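Local coordinates for germination protein YpeB (PDB 5BOI) that is involved in germination of Bacillus spores; this C-terminal PepSY-containing part is probably inhibitory, at residues A151-F154 and L155-R159. Numbering follows the deposited sequence.
Sequences AKDF and LLKHR
Three successive i to i+4 backbone hydrogen bonds make a helical turn: Leu155 N to Ala151 O at 2.9 Å, Leu156 N to Lys152 O at 3.1 Å and Lys157 N to Asp153 O at 2.9 Å. Ala151, at the N-cap position, follows strand 146-150 directly.

The ionic contact is an i to i+4 salt bridge, Lys157 NZ to Asp153 OD1 at 3.1 Å. The similar chi1 (-70° in Asp153, -77° in Lys157), one helical turn apart, is consistent with the side chains running alongside each other. The ammonium meets OD1 from above the carboxylate, 67° out of plane. A leucine in place of Asp153 would probably leave the Lys157 ammonium without this counter-charge and its extended chain freer to swing.

Apolar contacts are at van der Waals distance: Leu155 CD1 lies 4.0 Å from Ala151 CB, while Leu155 CD2 meets Phe154 CD2 at 4.2 Å. Leu155 also touches Leu70 of strand 69-74; Phe154 and Asp153 lie against strand 134-140.

Ion pair and backbone bond join Asp153 to Lys157, so both probably help hold Lys157 over this surface turn; the off-plane approach is consistent with a pair resting more on charge than on a directed lone-pair bond.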
ATOM      1  N   ALA A 151       2.300   6.181  -1.285  1.00 30.28           N
ATOM      2  CA  ALA A 151       3.042   5.308  -2.193  1.00 37.46           C
ATOM      3  C   ALA A 151       4.540   5.505  -2.019  1.00 36.62           C
ATOM      4  O   ALA A 151       5.318   5.260  -2.947  1.00 34.13           O
ATOM      5  CB  ALA A 151       2.636   5.566  -3.637  1.00 33.90           C
ATOM      6  N   LYS A 152       4.948   5.950  -0.838  1.00 34.81           N
ATOM      7  CA  LYS A 152       6.349   6.284  -0.620  1.00 40.04           C
ATOM      8  C   LYS A 152       7.236   5.044  -0.761  1.00 37.18           C
ATOM      9  O   LYS A 152       8.255   5.085  -1.451  1.00 39.11           O
ATOM     10  CB  LYS A 152       6.534   6.937   0.753  1.00 46.52           C
ATOM     11  CG  LYS A 152       5.954   8.353   0.827  1.00 55.84           C
ATOM     12  CD  LYS A 152       6.058   8.951   2.227  1.00 55.85           C
ATOM     13  CE  LYS A 152       7.425   9.557   2.470  1.00 53.66           C
ATOM     14  NZ  LYS A 152       7.409  10.552   3.581  1.00 52.14           N
ATOM     15  N   ASP A 153       6.826   3.938  -0.140  1.00 38.17           N
ATOM     16  CA  ASP A 153       7.587   2.692  -0.223  1.00 38.01           C
ATOM     17  C   ASP A 153       7.648   2.177  -1.660  1.00 43.53           C
ATOM     18  O   ASP A 153       8.712   1.835  -2.162  1.00 41.85           O
ATOM     19  CB  ASP A 153       6.978   1.624   0.689  1.00 36.75           C
ATOM     20  CG  ASP A 153       7.167   1.937   2.163  1.00 57.09           C
ATOM     21  OD1 ASP A 153       8.170   2.599   2.500  1.00 61.40           O
ATOM     22  OD2 ASP A 153       6.324   1.514   2.985  1.00 61.04           O
ATOM     23  N   PHE A 154       6.495   2.145  -2.318  1.00 37.71           N
ATOM     24  CA  PHE A 154       6.386   1.640  -3.680  1.00 35.54           C
ATOM     25  C   PHE A 154       7.223   2.439  -4.665  1.00 45.06           C
ATOM     26  O   PHE A 154       7.913   1.866  -5.507  1.00 46.47           O
ATOM     27  CB  PHE A 154       4.925   1.657  -4.125  1.00 32.92           C
ATOM     28  CG  PHE A 154       4.702   1.158  -5.526  1.00 36.46           C
ATOM     29  CD1 PHE A 154       4.951  -0.158  -5.853  1.00 37.75           C
ATOM     30  CD2 PHE A 154       4.191   2.003  -6.501  1.00 46.03           C
ATOM     31  CE1 PHE A 154       4.731  -0.622  -7.143  1.00 49.97           C
ATOM     32  CE2 PHE A 154       3.964   1.546  -7.788  1.00 55.50           C
ATOM     33  CZ  PHE A 154       4.236   0.232  -8.109  1.00 54.90           C
ATOM     34  N   LEU A 155       7.153   3.759  -4.573  1.00 48.01           N
ATOM     35  CA  LEU A 155       7.788   4.616  -5.574  1.00 54.69           C
ATOM     36  C   LEU A 155       9.287   4.771  -5.354  1.00 61.07           C
ATOM     37  O   LEU A 155      10.033   4.988  -6.305  1.00 67.46           O
ATOM     38  CB  LEU A 155       7.132   6.001  -5.597  1.00 47.91           C
ATOM     39  CG  LEU A 155       5.710   6.121  -6.157  1.00 50.66           C
ATOM     40  CD1 LEU A 155       5.182   7.537  -5.962  1.00 49.16           C
ATOM     41  CD2 LEU A 155       5.666   5.741  -7.625  1.00 53.05           C
ATOM     42  N   LEU A 156       9.731   4.658  -4.106  1.00 62.05           N
ATOM     43  CA  LEU A 156      11.127   4.937  -3.781  1.00 68.00           C
ATOM     44  C   LEU A 156      11.960   3.680  -3.509  1.00 67.21           C
ATOM     45  O   LEU A 156      13.125   3.617  -3.900  1.00 74.76           O
ATOM     46  CB  LEU A 156      11.200   5.882  -2.582  1.00 72.07           C
ATOM     47  CG  LEU A 156      10.514   7.240  -2.770  1.00 74.53           C
ATOM     48  CD1 LEU A 156      10.468   8.012  -1.458  1.00 71.60           C
ATOM     49  CD2 LEU A 156      11.202   8.058  -3.855  1.00 77.08           C
ATOM     50  N   LYS A 157      11.375   2.687  -2.843  1.00 55.69           N
ATOM     51  CA  LYS A 157      12.080   1.430  -2.585  1.00 48.59           C
ATOM     52  C   LYS A 157      12.089   0.535  -3.815  1.00 55.43           C
ATOM     53  O   LYS A 157      12.806  -0.469  -3.855  1.00 58.17           O
ATOM     54  CB  LYS A 157      11.455   0.668  -1.414  1.00 45.19           C
ATOM     55  CG  LYS A 157      11.819   1.219  -0.048  1.00 49.45           C
ATOM     56  CD  LYS A 157      11.027   0.546   1.071  1.00 55.56           C
ATOM     57  CE  LYS A 157      11.354   1.197   2.416  1.00 59.27           C
ATOM     58  NZ  LYS A 157      10.431   0.797   3.522  1.00 61.44           N
ATOM     59  N   HIS A 158      11.294   0.885  -4.820  1.00 61.24           N
ATOM     60  CA  HIS A 158      11.215   0.041  -5.999  1.00 69.34           C
ATOM     61  C   HIS A 158      12.514   0.057  -6.777  1.00 80.15           C
ATOM     62  O   HIS A 158      13.171   1.089  -6.895  1.00 82.01           O
ATOM     63  CB  HIS A 158      10.080   0.458  -6.924  1.00 64.34           C
ATOM     64  CG  HIS A 158       9.878  -0.481  -8.070  1.00 76.44           C
ATOM     65  ND1 HIS A 158      10.621  -0.412  -9.229  1.00 83.14           N
ATOM     66  CD2 HIS A 158       9.043  -1.535  -8.219  1.00 80.26           C
ATOM     67  CE1 HIS A 158      10.240  -1.374 -10.051  1.00 83.34           C
ATOM     68  NE2 HIS A 158       9.283  -2.070  -9.462  1.00 83.18           N
ATOM     69  N   ARG A 159      12.864  -1.108  -7.308  1.00 89.92           N
ATOM     70  CA  ARG A 159      14.011  -1.264  -8.183  1.00 93.89           C
ATOM     71  C   ARG A 159      13.846  -2.561  -8.958  1.00 95.95           C
ATOM     72  O   ARG A 159      13.179  -3.486  -8.491  1.00 97.84           O
ATOM     73  CB  ARG A 159      15.314  -1.281  -7.385  1.00 93.43           C
ATOM     74  CG  ARG A 159      15.516  -2.558  -6.592  1.00 93.18           C
ATOM     75  CD  ARG A 159      16.819  -2.546  -5.820  1.00 96.87           C
ATOM     76  NE  ARG A 159      17.221  -3.897  -5.441  1.00 97.06           N
ATOM     77  CZ  ARG A 159      16.829  -4.509  -4.330  1.00 96.00           C
ATOM     78  NH1 ARG A 159      17.243  -5.742  -4.067  1.00 94.39           N
ATOM     79  NH2 ARG A 159      16.022  -3.888  -3.480  1.00 95.87           N
TER